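Local coordinates for protein mevalonate kinase (Staphylococcus aureus, PDB 2X7I) that probably phosphorylates mevalonate at the expense of ATP to give 5-phosphomevalonate, an early step of the mevalonate route to isoprenoids, at residues P201-M204 with S205-K208; A217-V220 with I221-K225; Q252-K255 with I256-N260; N288-K291 with A292-A296. All coordinates share one frame; numbering follows the deposited sequence.

Contact 1 (P201-M204 with S205-K208); sequences PQYM and SHVK
Gln202 meets Ser205 at the very start of helix 203-222. Its backbone carbonyl accepts a short hydrogen bond from the serine hydroxyl, Ser205 OG to Gln202 O being 2.6 Å. The serine can reach back because its OG stands between its own backbone N and carbonyl carbon (chi1 50°), and it arrives 28° out of the carbonyl plane. Gln202 CG also comes within 3.7 Å of Ser205 OG.

Tyr203 makes the main side-chain contact. Its ring leans forward along the helix, CG lying opposite the backbone N (chi1 167°), and one methyl of Val207 sits over a ring face. This is a CH-pi contact, with Val207 CG2 3.6 Å from the centroid of the Tyr203 ring. The methyl is displaced toward the phenol end, 3.5 Å from Tyr203 CZ. On the backbone, Val207 N donates to Tyr203 O at 3.2 Å. His206 brings CD2 obliquely to Tyr203 CE1, 4.3 Å away, while its ND1 is engaged by Asp239 of helix 226-243.

Met204 contributes chiefly its carbonyl, which takes the N-H of Lys208 at 2.9 Å (Met204 O to Lys208 N). Ser205 and His206 both touch Leu243 of helix 226-243. The whole is the opening turn of a helix, with a serine hydroxyl returned to the carbonyl three residues earlier and a tyrosine-valine CH-pi contact from i to i+4.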
# COMPACT_ATOMS: atom_id res chain seq x y z
N PRO A 201 -4.57 -16.86 22.33
CA PRO A 201 -4.53 -17.54 21.04
C PRO A 201 -3.11 -17.95 20.62
O PRO A 201 -2.96 -18.66 19.61
CB PRO A 201 -5.08 -16.48 20.08
CG PRO A 201 -4.63 -15.16 20.69
CD PRO A 201 -4.43 -15.40 22.19
N GLN A 202 -2.10 -17.50 21.37
CA GLN A 202 -0.67 -17.66 21.04
C GLN A 202 -0.18 -16.77 19.87
O GLN A 202 1.02 -16.72 19.60
CB GLN A 202 -0.32 -19.14 20.79
CG GLN A 202 1.14 -19.47 21.11
CD GLN A 202 1.43 -20.96 21.03
OE1 GLN A 202 0.98 -21.65 20.12
NE2 GLN A 202 2.19 -21.46 21.99
N TYR A 203 -1.10 -16.07 19.21
CA TYR A 203 -0.76 -15.03 18.24
C TYR A 203 -0.07 -13.82 18.90
O TYR A 203 0.62 -13.05 18.24
CB TYR A 203 -2.03 -14.60 17.50
CG TYR A 203 -1.94 -13.34 16.67
CD1 TYR A 203 -1.21 -13.31 15.48
CD2 TYR A 203 -2.61 -12.18 17.05
CE1 TYR A 203 -1.13 -12.15 14.71
CE2 TYR A 203 -2.54 -11.02 16.28
CZ TYR A 203 -1.80 -11.01 15.12
OH TYR A 203 -1.74 -9.85 14.36
N MET A 204 -0.27 -13.66 20.21
CA MET A 204 0.33 -12.56 20.98
C MET A 204 1.85 -12.64 21.00
O MET A 204 2.53 -11.62 20.94
CB MET A 204 -0.19 -12.55 22.42
CG MET A 204 -1.62 -12.05 22.58
SD MET A 204 -1.93 -10.46 21.77
CE MET A 204 -0.59 -9.46 22.44
N SER A 205 2.36 -13.86 21.12
CA SER A 205 3.80 -14.10 21.12
C SER A 205 4.42 -13.81 19.75
O SER A 205 5.55 -13.36 19.68
CB SER A 205 4.10 -15.54 21.55
OG SER A 205 3.31 -16.46 20.82
N HIS A 206 3.68 -14.06 18.67
CA HIS A 206 4.15 -13.72 17.32
C HIS A 206 4.28 -12.20 17.14
O HIS A 206 5.25 -11.74 16.54
CB HIS A 206 3.24 -14.28 16.22
CG HIS A 206 3.64 -13.87 14.83
ND1 HIS A 206 4.87 -14.19 14.29
CD2 HIS A 206 2.98 -13.18 13.87
CE1 HIS A 206 4.96 -13.70 13.07
NE2 HIS A 206 3.82 -13.09 12.79
N VAL A 207 3.31 -11.46 17.65
CA VAL A 207 3.31 -10.00 17.58
C VAL A 207 4.38 -9.44 18.50
O VAL A 207 5.00 -8.43 18.18
CB VAL A 207 1.94 -9.39 17.98
CG1 VAL A 207 1.92 -7.90 17.68
CG2 VAL A 207 0.80 -10.08 17.22
N LYS A 208 4.58 -10.08 19.64
CA LYS A 208 5.70 -9.76 20.52
C LYS A 208 7.02 -9.95 19.77
O LYS A 208 7.88 -9.07 19.79
CB LYS A 208 5.66 -10.62 21.79
CG LYS A 208 6.88 -10.47 22.70
CD LYS A 208 6.64 -11.10 24.07
CE LYS A 208 7.78 -10.76 25.05
NZ LYS A 208 7.53 -11.27 26.45

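Contact 2 (A217-V220 with I221-K225); sequences ASDV and IEHHK
Four backbone hydrogen bonds join Ala217-Val220 to Ile221-Lys225. Ile221 N, Glu222 N and His223 N donate to Ala217 O, Ser218 O and Asp219 O in ordinary helical fashion. The fourth spans one residue more: Lys225 N reaches Val220 O at 3.0 Å, almost straight at 172°.

Charged and polar side chains gather on one side. Asp219 and His223 lie side by side, with carboxylate and imidazole planes only 15° apart and Asp219 OD2 3.8 Å from His223 NE2. Asp219 OD2 is also 3.8 Å from Glu222 OE1, a pairing of like charges that probably costs some energy.

Van der Waals contacts make up the rest. Chi1 of Ile221 (-82°) puts CG1 beside the backbone N, near Ala217 O, and CD1 follows to 3.2 Å from that oxygen; the apolar pair Ala217 CB and Ile221 CD1 is looser, at 4.5 Å. Both residues pack on Ile30 of strand 29-45. Lys225 crosses Val220 at about a right angle, its NZ 4.1 Å from Val220 CG2; Val220 itself touches Leu229 and Ile232 of helix 226-243.

His224, at positive phi, also donates its backbone N to Ile221 O at 3.2 Å. This shorter loop is nested inside the longer one, the bond pair of a Schellman motif, which ends helix 203-222 and leaves Lys225 as N-cap residue of helix 226-243.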
# COMPACT_ATOMS: atom_id res chain seq x y z
N ALA A 217 15.10 -4.78 11.53
CA ALA A 217 14.78 -4.32 10.17
C ALA A 217 15.09 -2.84 9.95
O ALA A 217 15.46 -2.45 8.85
CB ALA A 217 13.31 -4.58 9.87
N SER A 218 14.94 -2.02 10.98
CA SER A 218 15.22 -0.60 10.89
C SER A 218 16.70 -0.36 10.61
O SER A 218 17.03 0.40 9.72
CB SER A 218 14.79 0.13 12.17
OG SER A 218 15.46 -0.36 13.32
N ASP A 219 17.57 -1.03 11.35
CA ASP A 219 19.02 -0.92 11.14
C ASP A 219 19.43 -1.52 9.79
O ASP A 219 20.18 -0.90 9.03
CB ASP A 219 19.79 -1.60 12.27
CG ASP A 219 19.89 -0.72 13.51
OD1 ASP A 219 19.17 -1.01 14.50
OD2 ASP A 219 20.67 0.26 13.48
N VAL A 220 18.92 -2.71 9.50
CA VAL A 220 19.15 -3.38 8.22
C VAL A 220 18.80 -2.48 7.02
O VAL A 220 19.51 -2.46 6.03
CB VAL A 220 18.33 -4.70 8.16
CG1 VAL A 220 17.96 -5.07 6.73
CG2 VAL A 220 19.11 -5.82 8.86
N ILE A 221 17.70 -1.73 7.13
CA ILE A 221 17.28 -0.82 6.06
C ILE A 221 18.15 0.43 6.01
O ILE A 221 18.54 0.88 4.94
CB ILE A 221 15.77 -0.45 6.23
CG1 ILE A 221 14.91 -1.56 5.63
CG2 ILE A 221 15.45 0.89 5.57
CD1 ILE A 221 13.63 -1.80 6.36
N GLU A 222 18.47 0.99 7.18
CA GLU A 222 19.37 2.14 7.27
C GLU A 222 20.77 1.87 6.69
O GLU A 222 21.45 2.80 6.24
CB GLU A 222 19.51 2.59 8.72
CG GLU A 222 18.26 3.25 9.30
CD GLU A 222 18.20 3.19 10.81
OE1 GLU A 222 19.26 3.20 11.47
OE2 GLU A 222 17.08 3.13 11.36
N HIS A 223 21.20 0.61 6.71
CA HIS A 223 22.55 0.25 6.26
C HIS A 223 22.53 -0.57 4.95
O HIS A 223 23.55 -1.14 4.55
CB HIS A 223 23.31 -0.47 7.39
CG HIS A 223 23.36 0.31 8.67
ND1 HIS A 223 23.93 1.57 8.75
CD2 HIS A 223 22.91 0.03 9.91
CE1 HIS A 223 23.82 2.02 9.98
NE2 HIS A 223 23.20 1.11 10.71
N HIS A 224 21.36 -0.60 4.31
CA HIS A 224 21.21 -1.09 2.94
C HIS A 224 21.59 -2.56 2.77
O HIS A 224 22.23 -2.93 1.79
CB HIS A 224 22.01 -0.22 1.96
CG HIS A 224 21.83 1.25 2.18
ND1 HIS A 224 20.62 1.89 2.02
CD2 HIS A 224 22.71 2.21 2.56
CE1 HIS A 224 20.76 3.18 2.29
NE2 HIS A 224 22.02 3.39 2.62
N LYS A 225 21.17 -3.39 3.72
CA LYS A 225 21.57 -4.80 3.76
C LYS A 225 20.41 -5.70 3.34
O LYS A 225 19.56 -6.07 4.15
CB LYS A 225 22.04 -5.14 5.18
CG LYS A 225 22.91 -6.38 5.27
CD LYS A 225 23.36 -6.66 6.71
CE LYS A 225 23.98 -5.45 7.44
NZ LYS A 225 23.01 -4.70 8.34

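Contact 3 (Q252-K255 with I256-N260); sequences QLMK and IGKEN
The last two turns of helix 248-259, in the C-terminal part of this GHMP kinase, bring Met254 and Lys255 against Lys258 and Glu259. Four helical hydrogen bonds tie the turns together, from Ile256, Gly257, Lys258 and Glu259 N to Gln252, Leu253, Met254 and Lys255 O. The last of them is the straightest, Glu259 N to Lys255 O at 2.9 Å and 169°.

Met254 and Lys258 run side by side in the same direction. The thioether ends up beside the lysine tip, Met254 SD lying 3.9 Å from Lys258 NZ, while Met254 CG touches Lys258 CE at 4.1 Å. Beyond them, Met254 continues inward to Met276 and Leu278 of strand 276-280.

Lys255 and Glu259 approach at a slant. Lys255 is extended until its final torsion, where a turn (chi4 65°) leaves CE, rather than the ammonium, nearest the carboxylate: Lys255 CE is 3.7 Å from Glu259 OE1 and Lys255 NZ 4.5 Å from it.

At the C-terminal end Asn260 turns its amide back, and ND2 donates to Ile256 O at 2.7 Å, in the carbonyl plane. Asn260 N adds weak bonds to Ile256 O and Gly257 O, so Ile256 O is met by both the side chain and, weakly, the backbone of Asn260. Lys255 and Glu259 stand too far apart for a salt bridge, and their attraction is probably a modest, solvent-weakened one.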
# COMPACT_ATOMS: atom_id res chain seq x y z
N GLN A 252 2.00 -23.25 -0.30
CA GLN A 252 2.33 -23.81 -1.61
C GLN A 252 2.65 -22.72 -2.64
O GLN A 252 3.46 -22.93 -3.54
CB GLN A 252 1.18 -24.70 -2.13
CG GLN A 252 1.57 -25.65 -3.27
CD GLN A 252 2.00 -27.05 -2.80
OE1 GLN A 252 2.63 -27.20 -1.75
NE2 GLN A 252 1.66 -28.06 -3.59
N LEU A 253 2.03 -21.55 -2.51
CA LEU A 253 2.32 -20.43 -3.38
C LEU A 253 3.71 -19.85 -3.08
O LEU A 253 4.45 -19.51 -4.00
CB LEU A 253 1.25 -19.34 -3.24
CG LEU A 253 1.11 -18.34 -4.40
CD1 LEU A 253 0.80 -19.05 -5.71
CD2 LEU A 253 0.01 -17.33 -4.08
N MET A 254 4.06 -19.76 -1.81
CA MET A 254 5.40 -19.32 -1.44
C MET A 254 6.45 -20.36 -1.86
O MET A 254 7.53 -20.01 -2.33
CB MET A 254 5.49 -19.05 0.06
CG MET A 254 6.71 -18.24 0.46
SD MET A 254 6.86 -18.05 2.24
CE MET A 254 5.59 -16.81 2.53
N LYS A 255 6.12 -21.64 -1.69
CA LYS A 255 6.98 -22.73 -2.14
C LYS A 255 7.30 -22.61 -3.63
O LYS A 255 8.45 -22.81 -4.03
CB LYS A 255 6.29 -24.07 -1.86
CG LYS A 255 7.07 -25.32 -2.28
CD LYS A 255 6.10 -26.48 -2.55
CE LYS A 255 6.83 -27.80 -2.73
NZ LYS A 255 7.52 -28.23 -1.48
N ILE A 256 6.30 -22.28 -4.43
CA ILE A 256 6.48 -22.06 -5.87
C ILE A 256 7.34 -20.83 -6.18
O ILE A 256 8.16 -20.86 -7.10
CB ILE A 256 5.11 -21.97 -6.60
CG1 ILE A 256 4.50 -23.36 -6.75
CG2 ILE A 256 5.26 -21.32 -7.98
CD1 ILE A 256 3.12 -23.38 -7.33
N GLY A 257 7.17 -19.76 -5.40
CA GLY A 257 8.01 -18.57 -5.54
C GLY A 257 9.48 -18.84 -5.24
O GLY A 257 10.36 -18.34 -5.94
N LYS A 258 9.74 -19.64 -4.21
CA LYS A 258 11.11 -19.98 -3.82
C LYS A 258 11.76 -20.96 -4.79
O LYS A 258 12.91 -20.76 -5.20
CB LYS A 258 11.14 -20.54 -2.39
CG LYS A 258 10.85 -19.50 -1.34
CD LYS A 258 11.01 -20.05 0.06
CE LYS A 258 10.64 -19.01 1.10
NZ LYS A 258 10.42 -19.62 2.43
N GLU A 259 11.03 -22.02 -5.15
CA GLU A 259 11.47 -22.95 -6.21
C GLU A 259 11.93 -22.20 -7.46
O GLU A 259 12.76 -22.71 -8.21
CB GLU A 259 10.34 -23.91 -6.60
CG GLU A 259 10.16 -25.12 -5.67
CD GLU A 259 9.07 -26.07 -6.14
OE1 GLU A 259 9.03 -27.22 -5.65
OE2 GLU A 259 8.25 -25.69 -7.01
N ASN A 260 11.37 -21.01 -7.68
CA ASN A 260 11.70 -20.19 -8.84
C ASN A 260 12.60 -18.97 -8.54
O ASN A 260 12.64 -18.00 -9.30
CB ASN A 260 10.40 -19.76 -9.54
CG ASN A 260 9.72 -20.93 -10.25
OD1 ASN A 260 9.78 -21.03 -11.47
ND2 ASN A 260 9.09 -21.81 -9.49

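Contact 4 (N288-K291 with A292-A296); sequences NIVK and AVEKA
Chi1 of Glu294 (-58°) sets its CG beside the backbone N and alongside Val290, whose own chi1 (162°) puts CG1 opposite the backbone N, next to that chain. The two side chains then run in the same direction, with Val290 CG1 3.9 Å from Glu294 CG. A bend at chi2 (-102°) directs the carboxylate, bringing Glu294 OE1 to 4.0 Å from Val290 CG1. This OE1 has its polar partner in the adjoining strand, where it is hydrogen-bonded to Thr301 OG1. Glu294 CG also presses on the backbone, 2.9 Å from Val290 O, and the same carbonyl accepts Glu294 N.

These residues belong to helix 283-295, which packs on the four-stranded antiparallel sheet of the C-terminal part: Val290 rests on Val177 and Ile303, and Val293 on Ile179. The helix is held by regular bonds, Ala292 N to Asn288 O, Val293 N to Ile289 O and Lys295 N to Lys291 O.

Val293 places CG1 between its backbone N and carbonyl carbon, bringing that methyl up to two carbonyls of the preceding turn, 3.1 Å from Val290 O and 3.2 Å from Ile289 O. On another side of the helix, Ala292 CB lies 3.5 Å from Asn288 O, and Ala292 touches Ile256 and Asn260.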
# COMPACT_ATOMS: atom_id res chain seq x y z
N ASN A 288 10.58 -14.24 -13.38
CA ASN A 288 10.36 -15.69 -13.35
C ASN A 288 9.42 -16.09 -12.22
O ASN A 288 8.57 -16.97 -12.39
CB ASN A 288 11.69 -16.43 -13.22
CG ASN A 288 12.59 -16.25 -14.42
OD1 ASN A 288 12.20 -15.66 -15.43
ND2 ASN A 288 13.82 -16.74 -14.31
N ILE A 289 9.59 -15.46 -11.06
CA ILE A 289 8.71 -15.70 -9.92
C ILE A 289 7.28 -15.32 -10.27
O ILE A 289 6.35 -16.07 -9.99
CB ILE A 289 9.16 -14.92 -8.66
CG1 ILE A 289 10.43 -15.55 -8.07
CG2 ILE A 289 8.06 -14.89 -7.61
CD1 ILE A 289 11.18 -14.62 -7.13
N VAL A 290 7.11 -14.15 -10.89
CA VAL A 290 5.80 -13.65 -11.26
C VAL A 290 5.08 -14.67 -12.14
O VAL A 290 3.97 -15.08 -11.82
CB VAL A 290 5.88 -12.29 -12.00
CG1 VAL A 290 4.60 -11.99 -12.77
CG2 VAL A 290 6.17 -11.17 -11.00
N LYS A 291 5.72 -15.10 -13.22
CA LYS A 291 5.08 -16.02 -14.14
C LYS A 291 4.71 -17.34 -13.46
O LYS A 291 3.59 -17.82 -13.63
CB LYS A 291 5.94 -16.26 -15.38
CG LYS A 291 6.09 -15.05 -16.32
CD LYS A 291 4.75 -14.39 -16.73
CE LYS A 291 4.64 -14.13 -18.25
NZ LYS A 291 5.93 -13.81 -18.95
N ALA A 292 5.63 -17.91 -12.69
CA ALA A 292 5.37 -19.18 -12.00
C ALA A 292 4.23 -19.08 -10.99
O ALA A 292 3.45 -20.03 -10.83
CB ALA A 292 6.63 -19.68 -11.32
N VAL A 293 4.13 -17.94 -10.30
CA VAL A 293 3.12 -17.74 -9.26
C VAL A 293 1.74 -17.41 -9.84
O VAL A 293 0.72 -17.81 -9.28
CB VAL A 293 3.55 -16.65 -8.23
CG1 VAL A 293 3.44 -15.26 -8.81
CG2 VAL A 293 2.72 -16.74 -7.00
N GLU A 294 1.72 -16.69 -10.96
CA GLU A 294 0.48 -16.41 -11.70
C GLU A 294 -0.05 -17.72 -12.30
O GLU A 294 -1.24 -18.04 -12.17
CB GLU A 294 0.73 -15.41 -12.83
CG GLU A 294 1.29 -14.06 -12.38
CD GLU A 294 0.26 -12.94 -12.32
OE1 GLU A 294 0.60 -11.81 -12.75
OE2 GLU A 294 -0.88 -13.18 -11.84
N LYS A 295 0.84 -18.46 -12.94
CA LYS A 295 0.54 -19.78 -13.50
C LYS A 295 -0.08 -20.69 -12.43
O LYS A 295 -1.00 -21.46 -12.73
CB LYS A 295 1.82 -20.39 -14.08
CG LYS A 295 1.67 -21.75 -14.74
CD LYS A 295 2.95 -22.11 -15.51
CE LYS A 295 3.04 -23.60 -15.81
NZ LYS A 295 1.89 -24.08 -16.61
N ALA A 296 0.41 -20.58 -11.20
CA ALA A 296 -0.09 -21.37 -10.07
C ALA A 296 -1.29 -20.73 -9.35
O ALA A 296 -1.68 -21.18 -8.27
CB ALA A 296 1.03 -21.63 -9.08

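The four contacts follow one another along the chain, each on one helix and its flanking residues. Contacts 1 and 2 mark the two ends of helix 203-222, with centres about 25 Å apart; both also lean on helix 226-243, which starts directly after contact 2. Contact 3 closes helix 248-259 and contact 4 closes helix 283-295. These last two touch, with centres about 9 Å apart: Ile256 CD1 reaches Ala296 CB at 3.2 Å and Leu253 CD1 reaches Val293 CG2 at 3.3 Å. Both helices pack on strands of the sheet formed by 175-180, 264-267, 276-280 and 300-305, so the pair helps build the C-terminal part of the GHMP kinase fold.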